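Local coordinates for uncharacterized protein YhfS (Escherichia coli, PDB 4J8L), which is of unknown function but carries pyridoxal 5'-phosphate covalently bound to a lysine and is probably an enzyme of the fold-type I, aminotransferase-like family, at residues Q66-A74 and I216-I227; A78-L86 and V165-Y173. All coordinates share one frame; numbering follows the deposited sequence.

Contact 1. Residues Q66-A74 and I216-I227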
loop_
_atom_site.group_PDB
_atom_site.type_symbol
_atom_site.label_atom_id
_atom_site.label_comp_id
_atom_site.label_asym_id
_atom_site.label_seq_id
_atom_site.Cartn_x
_atom_site.Cartn_y
_atom_site.Cartn_z
ATOM N N GLN A 66 -1.100 -17.685 8.525
ATOM C CA GLN A 66 -1.987 -18.594 9.225
ATOM C C GLN A 66 -3.455 -18.231 9.035
ATOM O O GLN A 66 -4.316 -19.116 8.950
ATOM C CB GLN A 66 -1.652 -18.581 10.703
ATOM C CG GLN A 66 -0.305 -19.206 11.004
ATOM C CD GLN A 66 0.010 -19.226 12.477
ATOM O OE1 GLN A 66 -0.561 -18.468 13.256
ATOM N NE2 GLN A 66 0.918 -20.111 12.875
ATOM N N ALA A 67 -3.736 -16.935 8.974
ATOM C CA ALA A 67 -5.113 -16.463 9.012
ATOM C C ALA A 67 -5.257 -15.065 8.415
ATOM O O ALA A 67 -4.269 -14.369 8.176
ATOM C CB ALA A 67 -5.625 -16.475 10.443
ATOM N N ALA A 68 -6.500 -14.663 8.169
ATOM C CA ALA A 68 -6.781 -13.307 7.711
ATOM C C ALA A 68 -8.162 -12.843 8.153
ATOM O O ALA A 68 -9.048 -13.651 8.428
ATOM C CB ALA A 68 -6.654 -13.212 6.189
ATOM N N ALA A 69 -8.337 -11.529 8.236
ATOM C CA ALA A 69 -9.649 -10.956 8.509
ATOM C C ALA A 69 -9.863 -9.745 7.629
ATOM O O ALA A 69 -8.993 -8.881 7.538
ATOM C CB ALA A 69 -9.774 -10.559 9.979
ATOM N N LEU A 70 -11.021 -9.679 6.983
ATOM C CA LEU A 70 -11.422 -8.458 6.290
ATOM C C LEU A 70 -12.135 -7.563 7.303
ATOM O O LEU A 70 -12.885 -8.056 8.160
ATOM C CB LEU A 70 -12.344 -8.795 5.103
ATOM C CG LEU A 70 -11.671 -9.603 3.988
ATOM C CD1 LEU A 70 -12.677 -9.970 2.878
ATOM C CD2 LEU A 70 -10.511 -8.817 3.408
ATOM N N VAL A 71 -11.868 -6.259 7.241
ATOM C CA VAL A 71 -12.424 -5.314 8.205
ATOM C C VAL A 71 -12.929 -4.046 7.502
ATOM O O VAL A 71 -12.515 -3.723 6.380
ATOM C CB VAL A 71 -11.381 -4.881 9.265
ATOM C CG1 VAL A 71 -10.843 -6.095 10.040
ATOM C CG2 VAL A 71 -10.241 -4.122 8.598
ATOM N N GLN A 72 -13.822 -3.331 8.173
ATOM C CA GLN A 72 -14.276 -2.031 7.703
ATOM C C GLN A 72 -13.180 -0.985 7.894
ATOM O O GLN A 72 -12.246 -1.167 8.695
ATOM C CB GLN A 72 -15.527 -1.584 8.466
ATOM C CG GLN A 72 -16.709 -2.546 8.363
ATOM C CD GLN A 72 -17.425 -2.462 7.012
ATOM O OE1 GLN A 72 -16.918 -1.881 6.036
ATOM N NE2 GLN A 72 -18.624 -3.039 6.955
ATOM N N GLY A 73 -13.299 0.120 7.167
ATOM C CA GLY A 73 -12.342 1.205 7.312
ATOM C C GLY A 73 -11.114 1.110 6.419
ATOM O O GLY A 73 -10.177 1.904 6.565
ATOM N N ALA A 74 -11.124 0.159 5.486
ATOM C CA ALA A 74 -10.039 0.006 4.521
ATOM C C ALA A 74 -8.670 -0.056 5.203
ATOM O O ALA A 74 -8.514 -0.754 6.206
ATOM C CB ALA A 74 -10.105 1.120 3.453
ATOM N N ILE A 216 -8.653 -10.027 16.678
ATOM C CA ILE A 216 -9.390 -9.072 15.870
ATOM C C ILE A 216 -10.827 -9.551 15.661
ATOM O O ILE A 216 -11.782 -8.809 15.894
ATOM C CB ILE A 216 -8.703 -8.845 14.516
ATOM C CG1 ILE A 216 -7.356 -8.146 14.719
ATOM C CG2 ILE A 216 -9.607 -8.043 13.578
ATOM C CD1 ILE A 216 -6.570 -7.945 13.439
ATOM N N ARG A 217 -10.985 -10.804 15.246
ATOM C CA ARG A 217 -12.328 -11.326 14.986
ATOM C C ARG A 217 -13.232 -11.253 16.222
ATOM O O ARG A 217 -14.435 -10.998 16.104
ATOM C CB ARG A 217 -12.270 -12.751 14.425
ATOM C CG ARG A 217 -11.801 -12.820 12.970
ATOM C CD ARG A 217 -12.868 -12.272 11.992
ATOM N NE ARG A 217 -14.176 -12.857 12.272
ATOM C CZ ARG A 217 -15.341 -12.297 11.960
ATOM N NH1 ARG A 217 -15.380 -11.136 11.318
ATOM N NH2 ARG A 217 -16.472 -12.910 12.290
ATOM N N ALA A 218 -12.645 -11.435 17.402
ATOM C CA ALA A 218 -13.411 -11.400 18.646
ATOM C C ALA A 218 -14.045 -10.034 18.925
ATOM O O ALA A 218 -15.024 -9.955 19.669
ATOM C CB ALA A 218 -12.544 -11.855 19.837
ATOM N N THR A 219 -13.495 -8.970 18.331
ATOM C CA THR A 219 -14.017 -7.617 18.541
ATOM C C THR A 219 -15.101 -7.259 17.543
ATOM O O THR A 219 -15.782 -6.246 17.697
ATOM C CB THR A 219 -12.912 -6.533 18.426
ATOM O OG1 THR A 219 -12.466 -6.440 17.067
ATOM C CG2 THR A 219 -11.750 -6.872 19.336
ATOM N N LEU A 220 -15.257 -8.087 16.514
ATOM C CA LEU A 220 -16.181 -7.780 15.418
ATOM C C LEU A 220 -17.571 -8.356 15.717
ATOM O O LEU A 220 -18.049 -9.256 15.036
ATOM C CB LEU A 220 -15.629 -8.314 14.095
ATOM C CG LEU A 220 -14.236 -7.774 13.745
ATOM C CD1 LEU A 220 -13.824 -8.208 12.350
ATOM C CD2 LEU A 220 -14.181 -6.247 13.868
ATOM N N TYR A 221 -18.202 -7.828 16.762
ATOM C CA TYR A 221 -19.471 -8.363 17.251
ATOM C C TYR A 221 -20.673 -8.067 16.358
ATOM O O TYR A 221 -21.570 -8.896 16.230
ATOM C CB TYR A 221 -19.785 -7.801 18.639
ATOM C CG TYR A 221 -18.833 -8.220 19.743
ATOM C CD1 TYR A 221 -18.953 -9.467 20.356
ATOM C CD2 TYR A 221 -17.837 -7.358 20.198
ATOM C CE1 TYR A 221 -18.095 -9.848 21.380
ATOM C CE2 TYR A 221 -16.972 -7.734 21.216
ATOM C CZ TYR A 221 -17.106 -8.983 21.801
ATOM O OH TYR A 221 -16.255 -9.369 22.819
ATOM N N SER A 222 -20.693 -6.875 15.774
ATOM C CA SER A 222 -21.913 -6.312 15.202
ATOM C C SER A 222 -22.154 -6.716 13.752
ATOM O O SER A 222 -21.247 -7.170 13.064
ATOM C CB SER A 222 -21.852 -4.784 15.284
ATOM O OG SER A 222 -20.866 -4.282 14.397
ATOM N N GLY A 223 -23.390 -6.543 13.295
ATOM C CA GLY A 223 -23.697 -6.733 11.885
ATOM C C GLY A 223 -22.885 -5.810 10.984
ATOM O O GLY A 223 -22.367 -6.232 9.956
ATOM N N GLY A 224 -22.756 -4.545 11.370
ATOM C CA GLY A 224 -22.035 -3.591 10.549
ATOM C C GLY A 224 -20.544 -3.846 10.462
ATOM O O GLY A 224 -19.889 -3.395 9.520
ATOM N N SER A 225 -20.010 -4.564 11.451
ATOM C CA SER A 225 -18.584 -4.863 11.522
ATOM C C SER A 225 -18.144 -5.781 10.387
ATOM O O SER A 225 -16.981 -5.775 9.990
ATOM C CB SER A 225 -18.235 -5.529 12.861
ATOM O OG SER A 225 -18.332 -4.631 13.955
ATOM N N GLN A 226 -19.082 -6.575 9.878
ATOM C CA GLN A 226 -18.770 -7.634 8.923
ATOM C C GLN A 226 -18.608 -7.132 7.499
ATOM O O GLN A 226 -19.208 -6.141 7.095
ATOM C CB GLN A 226 -19.850 -8.724 8.915
ATOM C CG GLN A 226 -20.239 -9.234 10.295
ATOM C CD GLN A 226 -19.045 -9.581 11.174
ATOM O OE1 GLN A 226 -18.048 -10.139 10.705
ATOM N NE2 GLN A 226 -19.143 -9.247 12.457
ATOM N N ILE A 227 -17.803 -7.858 6.739
ATOM C CA ILE A 227 -17.701 -7.641 5.305
ATOM C C ILE A 227 -18.619 -8.665 4.631
ATOM O O ILE A 227 -18.522 -9.873 4.889
ATOM C CB ILE A 227 -16.237 -7.782 4.850
ATOM C CG1 ILE A 227 -15.360 -6.736 5.556
ATOM C CG2 ILE A 227 -16.111 -7.646 3.335
ATOM C CD1 ILE A 227 -15.922 -5.294 5.501
HETATM O O HOH W 1 -14.066 -10.303 8.998
HETATM O O HOH W 2 -14.862 -4.275 10.696
HETATM O O HOH W 3 -19.987 -4.572 5.011
#
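Leu70 and Gln72 of the outermost strand 67-72 run beside the loop that leaves helix 210-219, with the CA atoms of Leu70 and Ile227 6.4 Å apart. The strand closes one edge of the seven-stranded mixed sheet of the pyridoxal-phosphate domain, of the aminotransferase fold, and pairs there with strand 203-208; segment 216-227 flanks it.

Ile227 is the main apolar partner. Its CG1 lies against Leu70 CB at 3.7 Å, the two side chains crossing at about a right angle, while its CD1 reaches on to Gln72 CD at 3.5 Å. At the helix end, Val71 CG1 touches both Ile216 CG2 and Leu220 CD1, and Ala69 CB rests on the aliphatic part of Arg217, at CD.

The direct polar link across the contact comes from Gln72. A bend at chi2 (-76°) lays a face of its amide over Ile227 CD1, and its NE2 donates to Gly224 O at 2.9 Å. NE2 meets that oxygen nearly along the C=O axis, and the oxygen lies 20° out of the Gln72 amide plane. Gly224 belongs to a type I turn from Gly223 to Gln226. Within the loop, Gln226 acts as a clamp: NE2 donates to Leu220 O and Ser222 O, and OE1 accepts a hydrogen bond from Arg217 NH1 on a lone pair in its carbonyl plane, and lies in the guanidinium plane, at 2.9 Å.

Water extends the polar seam. One molecule donates to Leu70 O and accepts weakly from Arg217 NH1; another accepts from Gln72 N at 2.9 Å and donates to Ser225 O at 2.7 Å.

Contact 2. Residues A78-L86 and V165-Y173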
loop_
_atom_site.group_PDB
_atom_site.type_symbol
_atom_site.label_atom_id
_atom_site.label_comp_id
_atom_site.label_asym_id
_atom_site.label_seq_id
_atom_site.Cartn_x
_atom_site.Cartn_y
_atom_site.Cartn_z
ATOM N N ALA A 78 -7.665 -1.416 8.976
ATOM C CA ALA A 78 -6.806 -2.588 9.138
ATOM C C ALA A 78 -5.674 -2.309 10.132
ATOM O O ALA A 78 -5.357 -3.136 10.989
ATOM C CB ALA A 78 -6.242 -3.034 7.788
ATOM N N ILE A 79 -5.067 -1.137 10.013
ATOM C CA ILE A 79 -4.001 -0.749 10.927
ATOM C C ILE A 79 -4.542 -0.581 12.338
ATOM O O ILE A 79 -3.904 -1.010 13.297
ATOM C CB ILE A 79 -3.283 0.512 10.442
ATOM C CG1 ILE A 79 -2.421 0.146 9.228
ATOM C CG2 ILE A 79 -2.419 1.127 11.558
ATOM C CD1 ILE A 79 -1.968 1.343 8.384
ATOM N N ARG A 80 -5.716 0.030 12.475
ATOM C CA ARG A 80 -6.302 0.170 13.813
ATOM C C ARG A 80 -6.557 -1.194 14.454
ATOM O O ARG A 80 -6.205 -1.430 15.613
ATOM C CB ARG A 80 -7.606 0.966 13.774
ATOM C CG ARG A 80 -8.167 1.248 15.169
ATOM C CD ARG A 80 -9.609 1.744 15.111
ATOM N NE ARG A 80 -9.737 3.018 14.409
ATOM C CZ ARG A 80 -10.285 3.154 13.200
ATOM N NH1 ARG A 80 -10.759 2.089 12.550
ATOM N NH2 ARG A 80 -10.364 4.358 12.644
ATOM N N ALA A 81 -7.160 -2.100 13.694
ATOM C CA ALA A 81 -7.472 -3.415 14.231
ATOM C C ALA A 81 -6.205 -4.182 14.578
ATOM O O ALA A 81 -6.134 -4.826 15.628
ATOM C CB ALA A 81 -8.324 -4.205 13.240
ATOM N N GLY A 82 -5.202 -4.111 13.708
ATOM C CA GLY A 82 -3.945 -4.793 13.971
ATOM C C GLY A 82 -3.214 -4.246 15.188
ATOM O O GLY A 82 -2.758 -5.005 16.051
ATOM N N LEU A 83 -3.095 -2.926 15.277
ATOM C CA LEU A 83 -2.459 -2.330 16.453
ATOM C C LEU A 83 -3.204 -2.675 17.743
ATOM O O LEU A 83 -2.581 -3.000 18.749
ATOM C CB LEU A 83 -2.335 -0.814 16.301
ATOM C CG LEU A 83 -1.295 -0.345 15.277
ATOM C CD1 LEU A 83 -1.303 1.179 15.171
ATOM C CD2 LEU A 83 0.098 -0.849 15.637
ATOM N N ALA A 84 -4.533 -2.612 17.712
ATOM C CA ALA A 84 -5.327 -2.914 18.905
ATOM C C ALA A 84 -5.161 -4.355 19.379
ATOM O O ALA A 84 -5.350 -4.654 20.561
ATOM C CB ALA A 84 -6.794 -2.603 18.663
ATOM N N ALA A 85 -4.800 -5.239 18.457
ATOM C CA ALA A 85 -4.575 -6.638 18.790
ATOM C C ALA A 85 -3.142 -6.913 19.263
ATOM O O ALA A 85 -2.867 -7.987 19.808
ATOM C CB ALA A 85 -4.921 -7.520 17.595
ATOM N N LEU A 86 -2.237 -5.951 19.068
ATOM C CA LEU A 86 -0.836 -6.134 19.463
ATOM C C LEU A 86 -0.473 -5.415 20.753
ATOM O O LEU A 86 0.434 -5.839 21.481
ATOM C CB LEU A 86 0.115 -5.678 18.352
ATOM C CG LEU A 86 0.143 -6.529 17.084
ATOM C CD1 LEU A 86 1.159 -5.985 16.097
ATOM C CD2 LEU A 86 0.440 -7.990 17.410
ATOM N N VAL A 165 9.959 -8.497 19.579
ATOM C CA VAL A 165 9.000 -7.401 19.514
ATOM C C VAL A 165 8.002 -7.664 18.392
ATOM O O VAL A 165 8.394 -7.746 17.232
ATOM C CB VAL A 165 9.710 -6.056 19.254
ATOM C CG1 VAL A 165 8.700 -4.928 19.106
ATOM C CG2 VAL A 165 10.692 -5.752 20.375
ATOM N N PRO A 166 6.710 -7.818 18.738
ATOM C CA PRO A 166 5.684 -8.080 17.720
ATOM C C PRO A 166 5.652 -6.951 16.703
ATOM O O PRO A 166 5.752 -5.783 17.091
ATOM C CB PRO A 166 4.385 -8.095 18.526
ATOM C CG PRO A 166 4.802 -8.426 19.921
ATOM C CD PRO A 166 6.142 -7.773 20.096
ATOM N N ALA A 167 5.522 -7.286 15.423
ATOM C CA ALA A 167 5.607 -6.279 14.377
ATOM C C ALA A 167 4.419 -6.317 13.428
ATOM O O ALA A 167 4.008 -7.382 12.961
ATOM C CB ALA A 167 6.906 -6.423 13.599
ATOM N N LEU A 168 3.881 -5.135 13.148
ATOM C CA LEU A 168 2.835 -4.975 12.146
ATOM C C LEU A 168 3.403 -4.215 10.962
ATOM O O LEU A 168 4.121 -3.235 11.142
ATOM C CB LEU A 168 1.674 -4.183 12.742
ATOM C CG LEU A 168 0.496 -3.811 11.843
ATOM C CD1 LEU A 168 -0.763 -3.793 12.683
ATOM C CD2 LEU A 168 0.699 -2.447 11.165
ATOM N N THR A 169 3.077 -4.649 9.748
ATOM C CA THR A 169 3.464 -3.872 8.582
ATOM C C THR A 169 2.273 -3.193 7.924
ATOM O O THR A 169 1.177 -3.752 7.827
ATOM C CB THR A 169 4.220 -4.709 7.533
ATOM O OG1 THR A 169 3.448 -5.872 7.203
ATOM C CG2 THR A 169 5.583 -5.129 8.072
ATOM N N ASP A 170 2.521 -1.969 7.477
ATOM C CA ASP A 170 1.600 -1.190 6.665
ATOM C C ASP A 170 2.060 -1.418 5.233
ATOM O O ASP A 170 3.051 -0.845 4.793
ATOM C CB ASP A 170 1.751 0.287 7.068
ATOM C CG ASP A 170 0.960 1.248 6.181
ATOM O OD1 ASP A 170 0.438 0.848 5.122
ATOM O OD2 ASP A 170 0.887 2.439 6.544
ATOM N N ASP A 171 1.335 -2.257 4.502
ATOM C CA ASP A 171 1.775 -2.712 3.181
ATOM C C ASP A 171 1.062 -2.000 2.038
ATOM O O ASP A 171 1.178 -2.423 0.882
ATOM C CB ASP A 171 1.565 -4.230 3.040
ATOM C CG ASP A 171 2.465 -5.032 3.967
ATOM O OD1 ASP A 171 3.660 -5.174 3.647
ATOM O OD2 ASP A 171 1.975 -5.525 5.010
ATOM N N ASN A 172 0.322 -0.937 2.349
ATOM C CA ASN A 172 -0.401 -0.209 1.306
ATOM C C ASN A 172 0.481 0.238 0.159
ATOM O O ASN A 172 1.575 0.765 0.382
ATOM C CB ASN A 172 -1.148 0.990 1.884
ATOM C CG ASN A 172 -2.312 0.561 2.737
ATOM O OD1 ASN A 172 -3.329 0.112 2.211
ATOM N ND2 ASN A 172 -2.157 0.654 4.058
ATOM N N TYR A 173 -0.015 -0.008 -1.056
ATOM C CA TYR A 173 0.658 0.345 -2.314
ATOM C C TYR A 173 1.837 -0.579 -2.635
ATOM O O TYR A 173 2.537 -0.383 -3.623
ATOM C CB TYR A 173 1.134 1.797 -2.317
ATOM C CG TYR A 173 0.069 2.865 -2.391
ATOM C CD1 TYR A 173 -1.028 2.750 -3.240
ATOM C CD2 TYR A 173 0.192 4.031 -1.644
ATOM C CE1 TYR A 173 -1.977 3.763 -3.320
ATOM C CE2 TYR A 173 -0.743 5.032 -1.711
ATOM C CZ TYR A 173 -1.830 4.904 -2.555
ATOM O OH TYR A 173 -2.755 5.929 -2.618
#
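Leu168, Leu86 and Ile79 carry most of this buried contact, in which helix 74-86 lies on the sheet of the aminotransferase-fold domain and runs nearly antiparallel (174°) to strand 167-170, the axes of the two segments 9.3 Å apart.

The apolar part is a helix-on-sheet packing. With CG anti to the backbone N (chi1 176°), Leu168 rises from the strand and sets CD1 directly against the helix backbone, 3.5 Å from Gly82 C, where Gly82 has no side chain. The same CD1 also meets Leu83 CD2 at 4.3 Å. Toward the C-terminal part of the helix, Leu86 splits its methyls between two partners: CD1 lies 3.8 Å from Leu168 CB, and CD2 lies near Pro166 CB, the Leu86 and Pro166 side chains passing in opposite directions. Helix 102-111 packs on Ile79 and Leu83 as well.

The polar part belongs to the strand's C-terminal end, which leads to the cofactor. Asn172 ND2 donates to Asp170 OD1 at 2.8 Å, coming from above the carboxylate plane, and the backbone N of Asn172 adds a weak bond to the same oxygen. Asn172 OD1 in turn accepts from Ser193 N, which helps fix the amide's rotation. Asp170 OD2 lies close to the pyridine N1 of the cofactor-bearing residue at position 196, where fold-type I enzymes usually place an aspartate. From the helix, Ile79 CD1 packs in van der Waals contact against this carboxylate, 3.6 Å from Asp170 OD2.

Both contacts belong to the seven-stranded sheet of the pyridoxal-phosphate domain, with centres 14 Å apart. Strand 67-72 of contact 1 forms an outer edge; strand 167-170 of contact 2 lies three places further in, beyond strands 203-208 and 189-193. Strand 67-72 and helix 74-86 follow each other in the chain, and contact 2 is nested within the loop that contact 1 closes. The two also touch: Ile216 CG1 packs on Ala85 CB at 3.8 Å, so helix 210-219 lies against helix 74-86. Side-chain contacts through helix 74-86 thus connect the edge strand with the interior strand whose C-terminal end lies by the cofactor.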